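PDB 7CJ3: phosphodiesterase from Salpingoeca rosetta, which is a membrane protein whose transmembrane domain has the bacteriorhodopsin-like fold of microbial rhodopsins and holds a retinal molecule among its helices. Local coordinates for residues B[49-52]-B[53-57]; B[252-255]-B[256-259]; B[125-128]-B[129-132]. One frame throughout, in Å; residues are numbered along the deposited sequence.

Contact 1: residues B[49-52]-B[53-57]. With OLC ((2R)-2,3-dihydroxypropyl (9Z)-octadec-9-enoate), chain L.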
loop_
_atom_site.group_PDB
_atom_site.type_symbol
_atom_site.label_atom_id
_atom_site.label_comp_id
_atom_site.label_asym_id
_atom_site.label_seq_id
_atom_site.Cartn_x
_atom_site.Cartn_y
_atom_site.Cartn_z
ATOM N N ARG B 49 9.777 -8.969 24.087
ATOM C CA ARG B 49 9.855 -7.604 24.678
ATOM C C ARG B 49 11.272 -7.046 24.444
ATOM O O ARG B 49 11.382 -5.875 24.032
ATOM C CB ARG B 49 9.440 -7.666 26.152
ATOM C CG ARG B 49 9.453 -6.349 26.911
ATOM C CD ARG B 49 10.161 -6.582 28.240
ATOM N NE ARG B 49 10.121 -5.446 29.153
ATOM C CZ ARG B 49 10.907 -5.289 30.229
ATOM N NH1 ARG B 49 11.825 -6.186 30.546
ATOM N NH2 ARG B 49 10.776 -4.222 30.996
ATOM N N ARG B 50 12.311 -7.855 24.665
ATOM C CA ARG B 50 13.741 -7.454 24.521
ATOM C C ARG B 50 14.101 -7.260 23.038
ATOM O O ARG B 50 14.912 -6.345 22.738
ATOM C CB ARG B 50 14.681 -8.442 25.216
ATOM C CG ARG B 50 14.628 -8.351 26.734
ATOM C CD ARG B 50 15.985 -8.129 27.379
ATOM N NE ARG B 50 15.799 -8.024 28.821
ATOM C CZ ARG B 50 15.512 -9.040 29.629
ATOM N NH1 ARG B 50 15.408 -10.270 29.153
ATOM N NH2 ARG B 50 15.338 -8.827 30.924
ATOM N N VAL B 51 13.533 -8.079 22.147
ATOM C CA VAL B 51 13.778 -7.999 20.677
ATOM C C VAL B 51 13.238 -6.668 20.178
ATOM O O VAL B 51 14.000 -5.955 19.468
ATOM C CB VAL B 51 13.174 -9.183 19.906
ATOM C CG1 VAL B 51 13.024 -8.880 18.430
ATOM C CG2 VAL B 51 14.029 -10.430 20.076
ATOM N N PHE B 52 11.994 -6.353 20.538
ATOM C CA PHE B 52 11.279 -5.126 20.090
ATOM C C PHE B 52 11.847 -3.902 20.821
ATOM O O PHE B 52 11.690 -2.811 20.291
ATOM C CB PHE B 52 9.761 -5.292 20.233
ATOM C CG PHE B 52 9.134 -6.230 19.229
ATOM C CD1 PHE B 52 9.223 -5.984 17.866
ATOM C CD2 PHE B 52 8.435 -7.357 19.640
ATOM C CE1 PHE B 52 8.662 -6.855 16.944
ATOM C CE2 PHE B 52 7.849 -8.219 18.722
ATOM C CZ PHE B 52 7.966 -7.975 17.375
ATOM N N ALA B 53 12.519 -4.076 21.962
ATOM C CA ALA B 53 13.210 -2.990 22.698
ATOM C C ALA B 53 14.589 -2.709 22.078
ATOM O O ALA B 53 15.002 -1.540 22.063
ATOM C CB ALA B 53 13.329 -3.335 24.158
ATOM N N LYS B 54 15.295 -3.729 21.589
ATOM C CA LYS B 54 16.629 -3.560 20.947
ATOM C C LYS B 54 16.430 -2.979 19.538
ATOM O O LYS B 54 17.361 -2.317 19.015
ATOM C CB LYS B 54 17.356 -4.909 20.923
ATOM C CG LYS B 54 18.783 -4.903 20.382
ATOM C CD LYS B 54 19.321 -6.265 19.991
ATOM C CE LYS B 54 20.816 -6.233 19.715
ATOM N NZ LYS B 54 21.644 -6.152 20.955
ATOM N N PHE B 55 15.264 -3.246 18.938
ATOM C CA PHE B 55 14.937 -2.966 17.516
ATOM C C PHE B 55 13.575 -2.276 17.477
ATOM O O PHE B 55 12.543 -2.963 17.321
ATOM C CB PHE B 55 14.898 -4.272 16.723
ATOM C CG PHE B 55 16.177 -5.082 16.678
ATOM C CD1 PHE B 55 17.400 -4.484 16.405
ATOM C CD2 PHE B 55 16.148 -6.461 16.844
ATOM C CE1 PHE B 55 18.559 -5.238 16.318
ATOM C CE2 PHE B 55 17.310 -7.215 16.754
ATOM C CZ PHE B 55 18.514 -6.603 16.490
ATOM N N SER B 56 13.567 -0.946 17.645
ATOM C CA SER B 56 12.360 -0.147 17.962
ATOM C C SER B 56 11.511 0.131 16.722
ATOM O O SER B 56 10.381 0.587 16.894
ATOM C CB SER B 56 12.787 1.143 18.563
ATOM O OG SER B 56 14.176 1.116 18.665
ATOM N N HIS B 57 12.003 -0.131 15.518
ATOM C CA HIS B 57 11.291 0.208 14.259
ATOM C C HIS B 57 10.461 -0.977 13.765
ATOM O O HIS B 57 9.620 -0.763 12.862
ATOM C CB HIS B 57 12.277 0.771 13.224
ATOM C CG HIS B 57 13.135 1.856 13.784
ATOM N ND1 HIS B 57 12.609 3.034 14.324
ATOM C CD2 HIS B 57 14.463 1.880 14.028
ATOM C CE1 HIS B 57 13.589 3.764 14.826
ATOM N NE2 HIS B 57 14.742 3.095 14.629
HETATM C C18 OLC L . 4.255 -0.570 0.394
HETATM C C10 OLC L . 9.826 -0.324 5.533
HETATM C C9 OLC L . 10.550 0.675 4.994
HETATM C C17 OLC L . 4.342 -1.392 1.678
HETATM C C11 OLC L . 8.372 -0.217 5.927
HETATM C C8 OLC L . 9.880 2.005 4.739
HETATM C C24 OLC L . 16.643 5.825 13.704
HETATM C C16 OLC L . 4.170 -0.455 2.814
HETATM C C12 OLC L . 7.739 -1.397 5.299
HETATM C C7 OLC L . 10.802 2.909 3.987
HETATM C C15 OLC L . 5.425 0.413 2.923
HETATM C C13 OLC L . 6.413 -1.069 4.693
HETATM C C6 OLC L . 12.094 3.111 4.769
HETATM C C14 OLC L . 6.678 -0.304 3.428
HETATM C C5 OLC L . 11.983 3.727 6.141
HETATM C C4 OLC L . 12.781 2.866 7.074
HETATM C C3 OLC L . 12.892 3.550 8.432
HETATM C C2 OLC L . 13.788 4.771 8.406
HETATM C C21 OLC L . 16.254 5.603 11.314
HETATM C C1 OLC L . 14.806 4.601 9.499
HETATM C C22 OLC L . 15.528 5.683 12.640
HETATM O O19 OLC L . 15.202 3.463 9.741
HETATM O O25 OLC L . 16.229 5.372 15.010
HETATM O O23 OLC L . 14.514 6.754 12.627
HETATM O O20 OLC L . 15.298 5.760 10.262
#
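Phe55 lies against the carbonyl of Val51, one turn earlier in the chain. Its CB lies 3.3 Å from Val51 O. With CG beside its own backbone N and anti to the carbonyl carbon (chi1 -61°), the ring stays close to that oxygen, which approaches obliquely and sits 3.4 Å from CD2. The same CD2 meets CG1 of Val51 at 4.3 Å. Lys54 CD rests on one face of the ring, near the rim, and farther out CE2 packs on Pro125 and the ring meets that of Phe250. All this happens where the short surface helix 45-54 ends, ahead of the first core helix, 58-81, of the rhodopsin fold: Phe55 is the first residue to leave helical geometry. Lys54 N still donates to Arg50 O at 2.9 Å (144° at the hydrogen), whereas the bonds from Ala53 N to Arg49 O and from Phe55 N to Val51 O are weak. Arg49 turns away from this turn to a salt bridge with Glu46. Beyond the helix end, His57 NE2 shares a hydrogen bond of 2.7 Å with OLC O25, the lipid hydroxyl lying near the imidazole plane; Gln59 of the second subunit binds the same lipid.

Contact 2: residues B[252-255]-B[256-259]. With OLC ((2R)-2,3-dihydroxypropyl (9Z)-octadec-9-enoate), chain L.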
loop_
_atom_site.group_PDB
_atom_site.type_symbol
_atom_site.label_atom_id
_atom_site.label_comp_id
_atom_site.label_asym_id
_atom_site.label_seq_id
_atom_site.Cartn_x
_atom_site.Cartn_y
_atom_site.Cartn_z
ATOM N N VAL B 252 17.577 -2.809 8.947
ATOM C CA VAL B 252 17.674 -2.445 7.498
ATOM C C VAL B 252 17.172 -3.620 6.655
ATOM O O VAL B 252 16.372 -3.384 5.756
ATOM C CB VAL B 252 19.106 -1.992 7.109
ATOM C CG1 VAL B 252 19.343 -2.055 5.600
ATOM C CG2 VAL B 252 19.429 -0.579 7.624
ATOM N N GLY B 253 17.585 -4.853 6.970
ATOM C CA GLY B 253 17.110 -6.085 6.301
ATOM C C GLY B 253 15.599 -6.304 6.419
ATOM O O GLY B 253 14.966 -6.711 5.405
ATOM N N GLU B 254 15.029 -6.073 7.608
ATOM C CA GLU B 254 13.574 -6.253 7.875
ATOM C C GLU B 254 12.770 -5.302 6.984
ATOM O O GLU B 254 11.766 -5.756 6.370
ATOM C CB GLU B 254 13.307 -6.074 9.373
ATOM C CG GLU B 254 13.795 -7.271 10.189
ATOM C CD GLU B 254 13.321 -8.596 9.617
ATOM O OE1 GLU B 254 14.110 -9.245 8.930
ATOM O OE2 GLU B 254 12.152 -8.948 9.808
ATOM N N ALA B 255 13.238 -4.055 6.861
ATOM C CA ALA B 255 12.638 -3.017 5.993
ATOM C C ALA B 255 12.618 -3.526 4.549
ATOM O O ALA B 255 11.565 -3.541 3.918
ATOM C CB ALA B 255 13.407 -1.727 6.128
ATOM N N MET B 256 13.763 -3.978 4.050
ATOM C CA MET B 256 13.864 -4.429 2.641
ATOM C C MET B 256 12.914 -5.618 2.446
ATOM O O MET B 256 12.240 -5.665 1.402
ATOM C CB MET B 256 15.307 -4.794 2.286
ATOM C CG MET B 256 16.236 -3.583 2.319
ATOM S SD MET B 256 18.023 -3.933 2.086
ATOM C CE MET B 256 18.016 -4.968 0.622
ATOM N N ASN B 257 12.798 -6.505 3.450
ATOM C CA ASN B 257 11.957 -7.723 3.351
ATOM C C ASN B 257 10.489 -7.325 3.189
ATOM O O ASN B 257 9.836 -7.854 2.261
ATOM C CB ASN B 257 12.160 -8.639 4.546
ATOM C CG ASN B 257 13.377 -9.522 4.396
ATOM O OD1 ASN B 257 13.617 -10.102 3.339
ATOM N ND2 ASN B 257 14.122 -9.666 5.478
ATOM N N CYS B 258 10.022 -6.403 4.041
ATOM C CA CYS B 258 8.635 -5.863 4.065
ATOM C C CYS B 258 8.267 -5.264 2.705
ATOM O O CYS B 258 7.186 -5.636 2.169
ATOM C CB CYS B 258 8.473 -4.803 5.143
ATOM S SG CYS B 258 8.710 -5.481 6.804
ATOM N N VAL B 259 9.152 -4.409 2.173
ATOM C CA VAL B 259 8.977 -3.731 0.855
ATOM C C VAL B 259 8.946 -4.781 -0.268
ATOM O O VAL B 259 8.067 -4.686 -1.135
ATOM C CB VAL B 259 10.069 -2.660 0.624
ATOM C CG1 VAL B 259 9.871 -1.920 -0.705
ATOM C CG2 VAL B 259 10.126 -1.652 1.773
HETATM C C18 OLC L . 4.255 -0.570 0.394
HETATM C C10 OLC L . 9.826 -0.324 5.533
HETATM C C9 OLC L . 10.550 0.675 4.994
HETATM C C17 OLC L . 4.342 -1.392 1.678
HETATM C C11 OLC L . 8.372 -0.217 5.927
HETATM C C8 OLC L . 9.880 2.005 4.739
HETATM C C24 OLC L . 16.643 5.825 13.704
HETATM C C16 OLC L . 4.170 -0.455 2.814
HETATM C C12 OLC L . 7.739 -1.397 5.299
HETATM C C7 OLC L . 10.802 2.909 3.987
HETATM C C15 OLC L . 5.425 0.413 2.923
HETATM C C13 OLC L . 6.413 -1.069 4.693
HETATM C C6 OLC L . 12.094 3.111 4.769
HETATM C C14 OLC L . 6.678 -0.304 3.428
HETATM C C5 OLC L . 11.983 3.727 6.141
HETATM C C4 OLC L . 12.781 2.866 7.074
HETATM C C3 OLC L . 12.892 3.550 8.432
HETATM C C2 OLC L . 13.788 4.771 8.406
HETATM C C21 OLC L . 16.254 5.603 11.314
HETATM C C1 OLC L . 14.806 4.601 9.499
HETATM C C22 OLC L . 15.528 5.683 12.640
HETATM O O19 OLC L . 15.202 3.463 9.741
HETATM O O25 OLC L . 16.229 5.372 15.010
HETATM O O23 OLC L . 14.514 6.754 12.627
HETATM O O20 OLC L . 15.298 5.760 10.262
#
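Asn257 and Glu254 are neighbours on one turn of helix 250-277, the last transmembrane helix of this rhodopsin fold, and a weak side-chain bond joins them: Asn257 ND2 donates to Glu254 OE1 over 3.5 Å at 143°. The two flat groups are skewed, with carboxylate and amide planes 63° apart. A bend at CB-CG of Glu254 (chi2 -49°) brings its carboxylate round toward the amide. Its stronger partners lie on other helices: OE1 also forms a salt bridge with Arg243, while OE2 takes a salt bridge from Arg130 and a hydrogen bond with Tyr62. Three polar groups besides Asn257 thus grip this buried carboxylate. The backbone is satisfied in regular helical fashion. Met256 N bonds to Val252 O at 3.2 Å, Asn257 N to Gly253 O at 2.9 Å, Cys258 N to Glu254 O at 3.0 Å and Val259 N to Ala255 O at 3.1 Å. Gly253 O also lies near Asn257 ND2, but at an angle too poor for a bond. On the surface, Val252 and Met256 run side by side, CG1 of the valine 4.2 Å from SD of the methionine. The side of the helix carrying Ala255, Cys258 and Val259 receives the acyl chain of OLC: Ala255 CB faces its C10 at 3.9 Å, and Cys258 CB touches its C12 at 3.5 Å.

Contact 3: residues B[125-128]-B[129-132]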
loop_
_atom_site.group_PDB
_atom_site.type_symbol
_atom_site.label_atom_id
_atom_site.label_comp_id
_atom_site.label_asym_id
_atom_site.label_seq_id
_atom_site.Cartn_x
_atom_site.Cartn_y
_atom_site.Cartn_z
ATOM N N PRO B 125 16.871 -12.539 15.412
ATOM C CA PRO B 125 15.668 -13.383 15.401
ATOM C C PRO B 125 15.300 -13.913 14.004
ATOM O O PRO B 125 15.435 -13.212 13.035
ATOM C CB PRO B 125 14.567 -12.478 15.973
ATOM C CG PRO B 125 15.091 -11.047 15.837
ATOM C CD PRO B 125 16.591 -11.109 15.610
ATOM N N VAL B 126 14.839 -15.156 13.952
ATOM C CA VAL B 126 14.321 -15.853 12.752
ATOM C C VAL B 126 12.802 -15.966 12.914
ATOM O O VAL B 126 12.334 -16.785 13.716
ATOM C CB VAL B 126 14.970 -17.242 12.619
ATOM C CG1 VAL B 126 14.638 -17.916 11.290
ATOM C CG2 VAL B 126 16.464 -17.166 12.825
ATOM N N TRP B 127 12.053 -15.152 12.175
ATOM C CA TRP B 127 10.580 -15.055 12.290
ATOM C C TRP B 127 9.966 -16.232 11.537
ATOM O O TRP B 127 9.906 -16.169 10.260
ATOM C CB TRP B 127 10.098 -13.732 11.724
ATOM C CG TRP B 127 10.639 -12.508 12.396
ATOM C CD1 TRP B 127 11.220 -11.434 11.777
ATOM C CD2 TRP B 127 10.571 -12.166 13.793
ATOM N NE1 TRP B 127 11.525 -10.462 12.689
ATOM C CE2 TRP B 127 11.153 -10.885 13.934
ATOM C CE3 TRP B 127 10.064 -12.798 14.934
ATOM C CZ2 TRP B 127 11.258 -10.242 15.171
ATOM C CZ3 TRP B 127 10.184 -12.162 16.154
ATOM C CH2 TRP B 127 10.753 -10.895 16.275
ATOM N N LEU B 128 9.500 -17.249 12.286
ATOM C CA LEU B 128 8.897 -18.482 11.715
ATOM C C LEU B 128 7.550 -18.150 11.053
ATOM O O LEU B 128 7.111 -18.871 10.116
ATOM C CB LEU B 128 8.749 -19.468 12.871
ATOM C CG LEU B 128 10.077 -20.036 13.392
ATOM C CD1 LEU B 128 9.925 -20.641 14.790
ATOM C CD2 LEU B 128 10.630 -21.068 12.411
ATOM N N MET B 129 6.924 -17.061 11.489
ATOM C CA MET B 129 5.636 -16.572 10.919
ATOM C C MET B 129 5.853 -16.060 9.485
ATOM O O MET B 129 5.071 -16.451 8.605
ATOM C CB MET B 129 5.010 -15.484 11.798
ATOM C CG MET B 129 3.646 -15.024 11.317
ATOM S SD MET B 129 2.341 -16.267 11.409
ATOM C CE MET B 129 1.849 -15.959 13.106
ATOM N N ARG B 130 6.902 -15.275 9.237
ATOM C CA ARG B 130 7.244 -14.850 7.852
ATOM C C ARG B 130 7.490 -16.104 7.002
ATOM O O ARG B 130 6.832 -16.221 5.942
ATOM C CB ARG B 130 8.413 -13.876 7.786
ATOM C CG ARG B 130 8.599 -13.276 6.395
ATOM C CD ARG B 130 9.461 -12.013 6.401
ATOM N NE ARG B 130 10.679 -12.199 7.178
ATOM C CZ ARG B 130 11.316 -11.239 7.852
ATOM N NH1 ARG B 130 10.900 -9.973 7.814
ATOM N NH2 ARG B 130 12.396 -11.539 8.545
ATOM N N TYR B 131 8.337 -17.026 7.466
ATOM C CA TYR B 131 8.608 -18.302 6.750
ATOM C C TYR B 131 7.286 -19.063 6.526
ATOM O O TYR B 131 7.051 -19.505 5.379
ATOM C CB TYR B 131 9.678 -19.120 7.484
ATOM C CG TYR B 131 11.100 -18.698 7.202
ATOM C CD1 TYR B 131 11.713 -18.986 5.972
ATOM C CD2 TYR B 131 11.859 -18.041 8.160
ATOM C CE1 TYR B 131 13.019 -18.611 5.699
ATOM C CE2 TYR B 131 13.176 -17.670 7.910
ATOM C CZ TYR B 131 13.760 -17.952 6.678
ATOM O OH TYR B 131 15.062 -17.590 6.438
ATOM N N ALA B 132 6.411 -19.148 7.533
ATOM C CA ALA B 132 5.079 -19.789 7.416
ATOM C C ALA B 132 4.237 -19.145 6.319
ATOM O O ALA B 132 3.711 -19.858 5.474
ATOM C CB ALA B 132 4.358 -19.728 8.740
#
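Trp127 presents its indole edge to the face of the Arg130 guanidinium: CD1 stands over that face, 3.4 Å from NH2, with CZ and NH2 near the indole plane and the two planes 71° apart. One face of the indole carries Pro125 CB, 4.0 Å above the plane and offset toward the rim; around the ring gather Phe116 and Tyr62, the latter edge-to-face. The phenol ring of Tyr131 is approached obliquely by two groups of the preceding segment, Val126 CG1 at 3.7 Å from CE2 and Trp127 O at 3.4 Å from CD2. These residues form the entry to helix 128-149, third helix of the rhodopsin core, reached through a short hairpin of strands 117-118 and 125-126; a hairpin before this helix is also found in bacteriorhodopsin. Trp127 occupies the N-cap position. In the first turn its carbonyl accepts a straight but long and weak bond from Tyr131 N (3.3 Å), and Leu128 O takes a shorter one from Ala132 N (2.7 Å). Arg130 leaves the helix with CG anti to its own nitrogen (chi1 -170°); the chain runs out extended and a bend at chi3 (48°) turns its end, setting the guanidinium beside the indole edge. That group is buried among the helices, and its salt bridge to Glu254 leads to helix 250-277. Met129 heads elsewhere, packing on Trp32 and Met36 of helix 17-41. Tyr131 belongs to the retinal pocket and touches retinal; an OLC lipid touches both Tyr131 and Leu128.

In the fold
From the N terminus the chain meets contact 1 first, at the end of helix 45-54, then contact 3 at the start of helix 128-149, and finally contact 2 early in helix 250-277. All are local turns in series: none nests in or crosses another, and none closes a long loop. Contact 3 is the hub in space. Val51 CG1 of contact 1 packs on its Trp127 CH2 at 3.7 Å, pinning the surface helix to the hairpin end of the bundle, and Arg130 of contact 3 ties helix 128-149 to residues 252-259. Contacts 1 and 2 do not touch, with nearest atoms about 7 Å apart, yet one OLC molecule lies against both.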